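Long-range contacts in Agap007691-pb (Anopheles gambiae, PDB 5C98), which is a serpin of unknown function that may inhibit serine proteases: residues 93-98 with 173-178; 180-185 with 228-233; 207-212 with 273-278; 278-283 with 328-333. One frame throughout, in Å; residues are numbered along the deposited sequence.

Contact 1: residues 93-98 with 173-178; sequences QHLKAL and SGVSVL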
# COMPACT_ATOMS: atom_id res chain seq x y z
N GLN A 93 14.07 9.35 0.32
CA GLN A 93 14.49 8.65 -0.88
C GLN A 93 14.10 7.18 -0.86
O GLN A 93 14.21 6.51 -1.89
CB GLN A 93 16.01 8.74 -1.04
CG GLN A 93 16.76 7.88 -0.04
CD GLN A 93 18.25 8.17 0.01
OE1 GLN A 93 18.69 9.18 0.57
NE2 GLN A 93 19.04 7.26 -0.56
N HIS A 94 13.67 6.65 0.28
CA HIS A 94 13.48 5.22 0.43
C HIS A 94 12.05 4.77 0.22
O HIS A 94 11.79 3.73 -0.43
CB HIS A 94 13.94 4.79 1.83
CG HIS A 94 15.31 5.23 2.19
ND1 HIS A 94 16.44 4.78 1.53
CD2 HIS A 94 15.75 6.07 3.15
CE1 HIS A 94 17.51 5.34 2.07
NE2 HIS A 94 17.12 6.13 3.06
N LEU A 95 11.10 5.50 0.78
CA LEU A 95 9.69 5.16 0.72
C LEU A 95 8.96 6.48 0.86
O LEU A 95 9.22 7.24 1.81
CB LEU A 95 9.31 4.21 1.86
CG LEU A 95 7.86 3.70 1.84
CD1 LEU A 95 7.78 2.36 2.56
CD2 LEU A 95 6.88 4.68 2.43
N LYS A 96 8.09 6.78 -0.10
CA LYS A 96 7.29 7.98 -0.05
C LYS A 96 5.85 7.60 0.24
O LYS A 96 5.28 6.77 -0.47
CB LYS A 96 7.40 8.73 -1.37
CG LYS A 96 8.78 9.36 -1.56
CD LYS A 96 8.85 10.20 -2.85
CE LYS A 96 10.27 10.65 -3.15
NZ LYS A 96 10.89 11.31 -1.97
N ALA A 97 5.29 8.16 1.30
CA ALA A 97 3.90 7.93 1.70
C ALA A 97 3.29 9.31 1.87
O ALA A 97 3.56 9.99 2.87
CB ALA A 97 3.81 7.13 2.98
N LEU A 98 2.47 9.71 0.89
CA LEU A 98 2.01 11.08 0.77
C LEU A 98 0.51 11.10 0.61
O LEU A 98 -0.02 10.42 -0.29
CB LEU A 98 2.65 11.77 -0.44
CG LEU A 98 4.17 11.99 -0.37
CD1 LEU A 98 4.75 12.21 -1.78
CD2 LEU A 98 4.47 13.15 0.56
N SER A 173 -3.99 8.70 -1.39
CA SER A 173 -2.80 8.16 -0.75
C SER A 173 -1.89 7.60 -1.83
O SER A 173 -2.33 6.80 -2.65
CB SER A 173 -3.20 7.01 0.16
OG SER A 173 -2.07 6.18 0.43
N GLY A 174 -0.63 8.01 -1.83
CA GLY A 174 0.38 7.40 -2.66
C GLY A 174 1.45 6.76 -1.80
O GLY A 174 2.02 7.46 -0.96
N VAL A 175 1.78 5.48 -2.01
CA VAL A 175 2.87 4.82 -1.28
C VAL A 175 3.79 4.16 -2.31
O VAL A 175 3.39 3.21 -2.98
CB VAL A 175 2.39 3.80 -0.26
CG1 VAL A 175 3.57 3.12 0.42
CG2 VAL A 175 1.49 4.52 0.76
N SER A 176 5.01 4.65 -2.39
CA SER A 176 6.00 4.20 -3.36
C SER A 176 7.23 3.72 -2.64
O SER A 176 7.84 4.47 -1.88
CB SER A 176 6.38 5.31 -4.34
OG SER A 176 5.22 5.71 -5.03
N VAL A 177 7.60 2.47 -2.88
CA VAL A 177 8.85 1.93 -2.37
C VAL A 177 9.90 2.18 -3.45
O VAL A 177 9.77 1.65 -4.56
CB VAL A 177 8.71 0.43 -2.07
CG1 VAL A 177 10.07 -0.16 -1.66
CG2 VAL A 177 7.63 0.22 -1.03
N LEU A 178 10.91 2.96 -3.13
CA LEU A 178 11.89 3.44 -4.09
C LEU A 178 13.30 2.92 -3.85
O LEU A 178 14.14 3.02 -4.75
CB LEU A 178 11.89 4.98 -4.12
CG LEU A 178 10.51 5.59 -4.36
CD1 LEU A 178 10.54 7.10 -4.10
CD2 LEU A 178 10.02 5.28 -5.76
O HOH W 1 16.40 5.33 -3.63
O HOH W 2 4.11 8.07 -3.17

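Contact 2: residues 180-185 with 228-233; sequences PLAIRF and DMPFDA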
# COMPACT_ATOMS: atom_id res chain seq x y z
N PRO A 180 16.52 0.58 -3.68
CA PRO A 180 16.91 -0.62 -4.44
C PRO A 180 17.05 -1.81 -3.51
O PRO A 180 17.32 -1.69 -2.32
CB PRO A 180 18.27 -0.25 -5.05
CG PRO A 180 18.77 0.85 -4.25
CD PRO A 180 17.61 1.57 -3.62
N LEU A 181 16.92 -3.00 -4.10
CA LEU A 181 17.27 -4.22 -3.38
C LEU A 181 18.74 -4.19 -3.00
O LEU A 181 19.59 -3.68 -3.73
CB LEU A 181 17.08 -5.45 -4.26
CG LEU A 181 15.66 -5.97 -4.40
CD1 LEU A 181 15.65 -7.21 -5.30
CD2 LEU A 181 15.00 -6.28 -3.05
N ALA A 182 19.04 -4.81 -1.85
CA ALA A 182 20.42 -4.97 -1.42
C ALA A 182 21.04 -6.25 -1.95
O ALA A 182 22.24 -6.46 -1.79
CB ALA A 182 20.48 -5.00 0.12
N ILE A 183 20.25 -7.10 -2.56
CA ILE A 183 20.76 -8.32 -3.16
C ILE A 183 21.37 -7.98 -4.51
O ILE A 183 20.80 -7.22 -5.29
CB ILE A 183 19.60 -9.32 -3.32
CG1 ILE A 183 19.14 -9.78 -1.95
CG2 ILE A 183 20.02 -10.54 -4.17
CD1 ILE A 183 17.87 -10.52 -1.99
N ARG A 184 22.54 -8.57 -4.78
CA ARG A 184 23.29 -8.35 -6.01
C ARG A 184 22.83 -9.35 -7.06
O ARG A 184 23.29 -10.49 -7.07
CB ARG A 184 24.78 -8.46 -5.75
N PHE A 185 21.94 -8.91 -7.95
CA PHE A 185 21.63 -9.63 -9.18
C PHE A 185 22.53 -9.09 -10.28
O PHE A 185 22.71 -7.88 -10.40
CB PHE A 185 20.17 -9.43 -9.58
CG PHE A 185 19.16 -10.14 -8.70
CD1 PHE A 185 18.90 -11.48 -8.89
CD2 PHE A 185 18.47 -9.48 -7.71
CE1 PHE A 185 17.98 -12.15 -8.10
CE2 PHE A 185 17.55 -10.13 -6.93
CZ PHE A 185 17.31 -11.46 -7.12
N ASP A 228 13.27 -13.49 2.60
CA ASP A 228 13.17 -12.08 2.98
C ASP A 228 14.31 -11.35 2.28
O ASP A 228 15.48 -11.56 2.61
CB ASP A 228 13.23 -11.92 4.50
CG ASP A 228 12.45 -10.71 5.00
OD1 ASP A 228 12.08 -9.83 4.18
OD2 ASP A 228 12.20 -10.65 6.22
N MET A 229 13.95 -10.54 1.28
CA MET A 229 14.89 -9.90 0.38
C MET A 229 15.10 -8.46 0.83
O MET A 229 14.20 -7.62 0.62
CB MET A 229 14.35 -9.92 -1.04
CG MET A 229 14.32 -11.34 -1.60
SD MET A 229 13.75 -11.38 -3.29
CE MET A 229 14.99 -10.41 -4.13
N PRO A 230 16.22 -8.11 1.43
CA PRO A 230 16.35 -6.76 1.97
C PRO A 230 16.57 -5.70 0.90
O PRO A 230 17.20 -5.93 -0.13
CB PRO A 230 17.60 -6.85 2.86
CG PRO A 230 18.39 -7.97 2.30
CD PRO A 230 17.39 -8.95 1.72
N PHE A 231 16.09 -4.51 1.20
CA PHE A 231 16.48 -3.31 0.49
C PHE A 231 17.72 -2.69 1.13
O PHE A 231 18.19 -3.12 2.19
CB PHE A 231 15.30 -2.33 0.48
CG PHE A 231 14.07 -2.87 -0.22
CD1 PHE A 231 14.00 -2.87 -1.61
CD2 PHE A 231 13.00 -3.39 0.50
CE1 PHE A 231 12.89 -3.37 -2.26
CE2 PHE A 231 11.90 -3.87 -0.15
CZ PHE A 231 11.84 -3.87 -1.53
N ASP A 232 18.26 -1.68 0.45
CA ASP A 232 19.44 -0.96 0.91
C ASP A 232 19.36 -0.67 2.40
O ASP A 232 18.32 -0.29 2.92
CB ASP A 232 19.53 0.37 0.15
CG ASP A 232 20.79 1.15 0.47
OD1 ASP A 232 20.83 1.79 1.55
OD2 ASP A 232 21.74 1.12 -0.34
N ALA A 233 20.50 -0.86 3.09
CA ALA A 233 20.52 -0.82 4.54
C ALA A 233 19.92 0.46 5.10
O ALA A 233 19.24 0.44 6.13
CB ALA A 233 21.98 -0.95 5.01

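Contact 3: residues 207-212 with 273-278; sequences TMHTTA and WTDLKL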
# COMPACT_ATOMS: atom_id res chain seq x y z
N THR A 207 14.07 -12.35 -16.34
CA THR A 207 14.13 -13.02 -15.05
C THR A 207 15.54 -12.91 -14.50
O THR A 207 16.50 -13.28 -15.18
CB THR A 207 13.70 -14.48 -15.19
OG1 THR A 207 12.34 -14.54 -15.61
CG2 THR A 207 13.85 -15.23 -13.89
N MET A 208 15.65 -12.37 -13.30
CA MET A 208 16.93 -12.17 -12.64
C MET A 208 17.36 -13.44 -11.92
O MET A 208 16.53 -14.25 -11.50
CB MET A 208 16.81 -11.05 -11.60
CG MET A 208 16.35 -9.73 -12.16
SD MET A 208 16.50 -8.37 -10.97
CE MET A 208 15.33 -8.90 -9.73
N HIS A 209 18.68 -13.62 -11.78
CA HIS A 209 19.23 -14.83 -11.17
C HIS A 209 20.47 -14.46 -10.39
O HIS A 209 21.34 -13.77 -10.92
CB HIS A 209 19.64 -15.81 -12.27
CG HIS A 209 20.08 -17.15 -11.77
ND1 HIS A 209 20.64 -18.10 -12.61
CD2 HIS A 209 19.98 -17.74 -10.55
CE1 HIS A 209 20.89 -19.20 -11.91
NE2 HIS A 209 20.51 -19.00 -10.67
N THR A 210 20.57 -14.97 -9.16
CA THR A 210 21.80 -14.80 -8.41
C THR A 210 21.90 -15.89 -7.36
O THR A 210 20.97 -16.66 -7.11
CB THR A 210 21.91 -13.39 -7.81
OG1 THR A 210 23.27 -13.13 -7.46
CG2 THR A 210 21.02 -13.25 -6.58
N THR A 211 23.07 -15.95 -6.75
CA THR A 211 23.29 -16.73 -5.54
C THR A 211 23.48 -15.73 -4.41
O THR A 211 24.43 -14.94 -4.44
CB THR A 211 24.53 -17.60 -5.67
OG1 THR A 211 24.36 -18.51 -6.77
CG2 THR A 211 24.73 -18.41 -4.40
N ALA A 212 22.56 -15.73 -3.46
CA ALA A 212 22.54 -14.74 -2.40
C ALA A 212 22.44 -15.43 -1.05
O ALA A 212 21.85 -16.51 -0.92
CB ALA A 212 21.36 -13.81 -2.55
N TRP A 273 22.76 -19.62 1.77
CA TRP A 273 23.11 -19.37 0.38
C TRP A 273 22.02 -19.96 -0.51
O TRP A 273 21.73 -21.16 -0.44
CB TRP A 273 24.48 -19.97 0.06
CG TRP A 273 25.60 -19.08 0.50
CD1 TRP A 273 26.52 -19.33 1.49
CD2 TRP A 273 25.92 -17.78 -0.02
NE1 TRP A 273 27.38 -18.27 1.60
CE2 TRP A 273 27.04 -17.30 0.69
CE3 TRP A 273 25.36 -16.98 -1.02
CZ2 TRP A 273 27.62 -16.06 0.43
CZ3 TRP A 273 25.94 -15.74 -1.28
CH2 TRP A 273 27.05 -15.30 -0.55
N THR A 274 21.38 -19.09 -1.29
CA THR A 274 20.16 -19.45 -2.02
C THR A 274 20.32 -19.14 -3.49
O THR A 274 20.74 -18.04 -3.86
CB THR A 274 18.98 -18.63 -1.48
OG1 THR A 274 18.79 -18.95 -0.10
CG2 THR A 274 17.68 -18.92 -2.26
N ASP A 275 19.95 -20.10 -4.34
CA ASP A 275 19.87 -19.85 -5.77
C ASP A 275 18.52 -19.22 -6.04
O ASP A 275 17.48 -19.87 -5.93
CB ASP A 275 20.04 -21.14 -6.57
CG ASP A 275 20.24 -20.85 -8.03
OD1 ASP A 275 19.23 -20.73 -8.73
OD2 ASP A 275 21.40 -20.67 -8.45
N LEU A 276 18.56 -17.92 -6.32
CA LEU A 276 17.37 -17.08 -6.37
C LEU A 276 17.08 -16.67 -7.80
O LEU A 276 17.97 -16.17 -8.50
CB LEU A 276 17.62 -15.85 -5.50
CG LEU A 276 16.53 -14.79 -5.34
CD1 LEU A 276 15.31 -15.36 -4.70
CD2 LEU A 276 17.07 -13.64 -4.52
N LYS A 277 15.83 -16.86 -8.22
CA LYS A 277 15.34 -16.37 -9.49
C LYS A 277 14.05 -15.62 -9.24
O LYS A 277 13.20 -16.09 -8.49
CB LYS A 277 15.12 -17.48 -10.50
CG LYS A 277 16.41 -18.12 -10.94
CD LYS A 277 16.14 -19.11 -12.03
CE LYS A 277 17.38 -19.50 -12.78
NZ LYS A 277 17.02 -20.25 -14.01
N LEU A 278 13.92 -14.45 -9.87
CA LEU A 278 12.77 -13.56 -9.64
C LEU A 278 12.58 -12.78 -10.92
O LEU A 278 13.57 -12.30 -11.48
CB LEU A 278 13.13 -12.58 -8.50
CG LEU A 278 12.10 -11.62 -7.92
CD1 LEU A 278 11.11 -12.36 -7.04
CD2 LEU A 278 12.78 -10.53 -7.11

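Contact 4: residues 278-283 with 328-333; sequences LPKFFV and AVSESG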
# COMPACT_ATOMS: atom_id res chain seq x y z
N LEU A 278 13.92 -14.45 -9.87
CA LEU A 278 12.77 -13.56 -9.64
C LEU A 278 12.58 -12.78 -10.92
O LEU A 278 13.57 -12.30 -11.48
CB LEU A 278 13.13 -12.58 -8.50
CG LEU A 278 12.10 -11.62 -7.92
CD1 LEU A 278 11.11 -12.36 -7.04
CD2 LEU A 278 12.78 -10.53 -7.11
N PRO A 279 11.36 -12.60 -11.43
CA PRO A 279 11.20 -11.68 -12.56
C PRO A 279 11.65 -10.27 -12.19
O PRO A 279 11.51 -9.82 -11.05
CB PRO A 279 9.69 -11.73 -12.85
CG PRO A 279 9.08 -12.21 -11.61
CD PRO A 279 10.07 -13.11 -10.95
N LYS A 280 12.21 -9.57 -13.18
CA LYS A 280 12.47 -8.14 -13.05
C LYS A 280 11.12 -7.46 -13.22
O LYS A 280 10.66 -7.26 -14.34
CB LYS A 280 13.47 -7.68 -14.11
CG LYS A 280 13.95 -6.27 -13.91
CD LYS A 280 14.86 -5.84 -15.05
CE LYS A 280 15.08 -4.33 -15.03
NZ LYS A 280 16.27 -3.94 -14.23
N PHE A 281 10.46 -7.12 -12.11
CA PHE A 281 9.05 -6.75 -12.17
C PHE A 281 8.82 -5.43 -11.47
O PHE A 281 9.64 -4.94 -10.69
CB PHE A 281 8.11 -7.83 -11.54
CG PHE A 281 8.07 -7.84 -10.03
CD1 PHE A 281 9.04 -8.48 -9.28
CD2 PHE A 281 7.04 -7.21 -9.35
CE1 PHE A 281 9.01 -8.49 -7.90
CE2 PHE A 281 7.00 -7.22 -7.94
CZ PHE A 281 7.98 -7.84 -7.22
N PHE A 282 7.67 -4.86 -11.78
CA PHE A 282 7.14 -3.76 -11.00
C PHE A 282 5.65 -4.00 -10.85
O PHE A 282 5.04 -4.77 -11.60
CB PHE A 282 7.41 -2.42 -11.65
CG PHE A 282 6.54 -2.16 -12.83
CD1 PHE A 282 6.85 -2.68 -14.07
CD2 PHE A 282 5.40 -1.38 -12.69
CE1 PHE A 282 6.04 -2.43 -15.16
CE2 PHE A 282 4.58 -1.13 -13.76
CZ PHE A 282 4.91 -1.66 -15.01
N VAL A 283 5.08 -3.31 -9.87
CA VAL A 283 3.64 -3.22 -9.70
C VAL A 283 3.34 -1.76 -9.46
O VAL A 283 3.96 -1.13 -8.61
CB VAL A 283 3.12 -4.09 -8.54
CG1 VAL A 283 1.63 -3.89 -8.30
CG2 VAL A 283 3.37 -5.55 -8.84
N ALA A 328 9.19 -1.58 -7.45
CA ALA A 328 9.93 -2.22 -8.54
C ALA A 328 11.17 -2.91 -7.96
O ALA A 328 11.63 -2.57 -6.87
CB ALA A 328 10.30 -1.21 -9.61
N VAL A 329 11.65 -3.95 -8.65
CA VAL A 329 12.92 -4.57 -8.28
C VAL A 329 13.86 -4.56 -9.49
O VAL A 329 13.41 -4.49 -10.64
CB VAL A 329 12.79 -5.99 -7.69
CG1 VAL A 329 12.08 -5.95 -6.34
CG2 VAL A 329 12.07 -6.92 -8.66
N SER A 330 15.16 -4.58 -9.22
CA SER A 330 16.16 -4.48 -10.29
C SER A 330 17.48 -5.03 -9.77
O SER A 330 17.59 -5.46 -8.62
CB SER A 330 16.29 -3.03 -10.76
OG SER A 330 17.09 -2.92 -11.92
N GLU A 331 18.50 -5.02 -10.63
CA GLU A 331 19.80 -5.59 -10.30
C GLU A 331 20.66 -4.60 -9.50
O GLU A 331 20.42 -3.39 -9.48
CB GLU A 331 20.53 -5.99 -11.60
CG GLU A 331 19.82 -7.08 -12.42
CD GLU A 331 18.96 -6.52 -13.54
OE1 GLU A 331 18.56 -5.34 -13.46
OE2 GLU A 331 18.71 -7.26 -14.52
N SER A 332 21.69 -5.13 -8.84
CA SER A 332 22.61 -4.31 -8.06
C SER A 332 23.97 -4.21 -8.73
O SER A 332 24.38 -5.09 -9.49
CB SER A 332 22.76 -4.83 -6.62
OG SER A 332 24.12 -4.83 -6.20
N GLY A 333 24.67 -3.12 -8.42
CA GLY A 333 25.96 -2.86 -9.01
C GLY A 333 27.10 -3.14 -8.05
O GLY A 333 28.15 -2.50 -8.14

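Contact 1: residues 93-98 with 173-178
L95 and A97 pack against V175 and V177 on the closely filled face of two antiparallel strands. L95 swings its CG away from the backbone N (chi1 -176°), which spreads its two methyls to both valines of the neighbouring strand: L95 CD1 lies 4.2 Å from V177 CG2, and L95 CD2 comes equally near V175 CG1. The other branch of that valine, V175 CG2, meets A97 CB at 4.1 Å. L89 of helix 75-89 closes over L95 and A97, while L367 and Q368 of strand 366-372 reach the same face. These are two central strands of serpin sheet A; strand 169-177 pairs on its far edge directly with strand 320-328, so no inserted reactive-centre loop separates them. Backbone bonds run both ways between K96 and S176 and between L98 and G174. The opposite face, with K96 and L98 partly exposed, takes in water and carries the polar groups. K96 crosses L178 at about a right angle, L178 CD1 touching K96 CE at 3.7 Å before the ammonium turns back to G92 O. One water donates to K96 O and to S176 OG, which also bonds T149 O. Where the strands end, L178 N reaches H94 O at 2.9 Å from 40° above the carbonyl plane.

Contact 2: residues 180-185 with 228-233
M229 pushes its terminal methyl into a corner made by L181, I183 and F185. The bend at the end of its chain (chi3 62°) turns CE toward all three: M229 CE lies 3.5 Å from L181 CD1, closer than usual for two methyl carbons, and 3.6 Å from I183 CD1. I183 crosses the methionine at about a right angle, its CD1 also lying against M229 CG. F185 offers an edge instead of a face, with M229 CE near the ring plane and 3.8 Å from F185 CE2. L181 divides its branches, since L181 CD2 turns to the other neighbour and meets F231 CE1 at 3.7 Å. The P180 carbonyl lies at the edge of the F231 ring, and A182 CB lies against P230 O, at 3.4 Å. Two backbone bonds hold the crossing: A182 N donates to P230 O at 2.8 Å and D232 N to P180 O at 2.9 Å. In serpin terms, the linker leaving sheet A is fastened to the end of a sheet B strand. The chemistry is therefore divided, with hydrogen bonds fixing the backbones at the P180 end and purely apolar contacts sealing the M229 end against the core.

Contact 3: residues 207-212 with 273-278
W273 lays the edge of its indole along T211 and A212 at the start of an antiparallel pairing in serpin sheet C. T211 CG2 comes 3.7 Å from W273 CE3, the two side chains crossing at about a right angle, and F213 meets the indole from farther along the same strand. T274 follows with backbone bonds in both directions to A212; its hydroxyl turns back to C272 O. D275 and H209 make the main polar contact on the other face. H209 NE2 donates to D275 OD2 at 2.9 Å on the syn side, 22° out of the carboxylate plane, with a second, weak bond to D275 OD1. Ring and carboxylate stand 70° apart. A chi1 of -173° carries the H209 ring out over the partner strand. H349 of strand 346-349 also bonds D275 OD1, so the carboxylate is gripped by two histidines, which would tend to favour its ionised form. L276, on the same face as T210, packs on F185 and M229 in the conformer described, while its backbone N donates to T210 O at 2.8 Å. K277 covers the H209 ring: K277 CE stands 3.5 Å from the ring centroid, almost exactly over the face, in a CH-pi contact. The extended lysine then carries its ammonium on to a salt bridge with E193. L278 returns to the face of L276 as the backbone partner of M208, and L278 O accepts a hydrogen bond from M208 N at 2.8 Å.

Contact 4: residues 278-283 with 328-333
K280 NZ is gripped by two neighbours at once, forming a salt bridge with E331 OE1 at 2.8 Å and donating to S330 OG at 2.7 Å. The ammonium meets OE1 on its syn side, 24° out of the carboxylate plane. K280 leaves its backbone extended and bends only at the last torsion (chi4 91°), which swings NZ toward the serine; E331 comes across it at about a right angle. The remaining carboxylate oxygen, E331 OE2, is held by T190 OG1, so both carboxylate oxygens have a partner. Next comes a backbone bond, V329 N to F281 O at 3.0 Å, nearly straight on to the carbonyl. Beyond it the packing centres on V329 CG2, which sits between the backbone N and carbonyl carbon of its own residue and points into the core. That methyl lies 3.5 Å from both F281 CD1 and F281 CE1, approaching the ring obliquely, and 4.0 Å from L278 CD2. F354 meets the F281 ring edge-to-face and F372 meets it at a slant, completing an aromatic cluster. At the outer margin A328 CB touches F282 CB at 3.7 Å, a non-hydrogen-bonded pair where the two chains begin to part. Residues 328-333 leave the end of a sheet A strand as the base of the reactive-centre loop, and a lysine-glutamate bridge at this point, beside the upper opening of sheet A called the breach, is a feature known from other serpins.

In the fold
From the N terminus, contact 1 comes first: it closes the loop between residues 98 and 173 inside sheet A, and lies in series with the rest. The chain then leaves that sheet through residues 180-185, and contact 2 ties this linker to the sheet B strand 224-230. Contact 3 crosses it, since 207-212 lies between the segments of contact 2 and pairs with 273-278 in sheet C. The two meet where F185 packs on M208, T210 and L276. Contact 4 begins at L278, where contact 3 ends, and joins the passage from sheet C to sheet A with the base of the reactive-centre loop. V177 CG1 packs on F231 CZ, linking contacts 1 and 2.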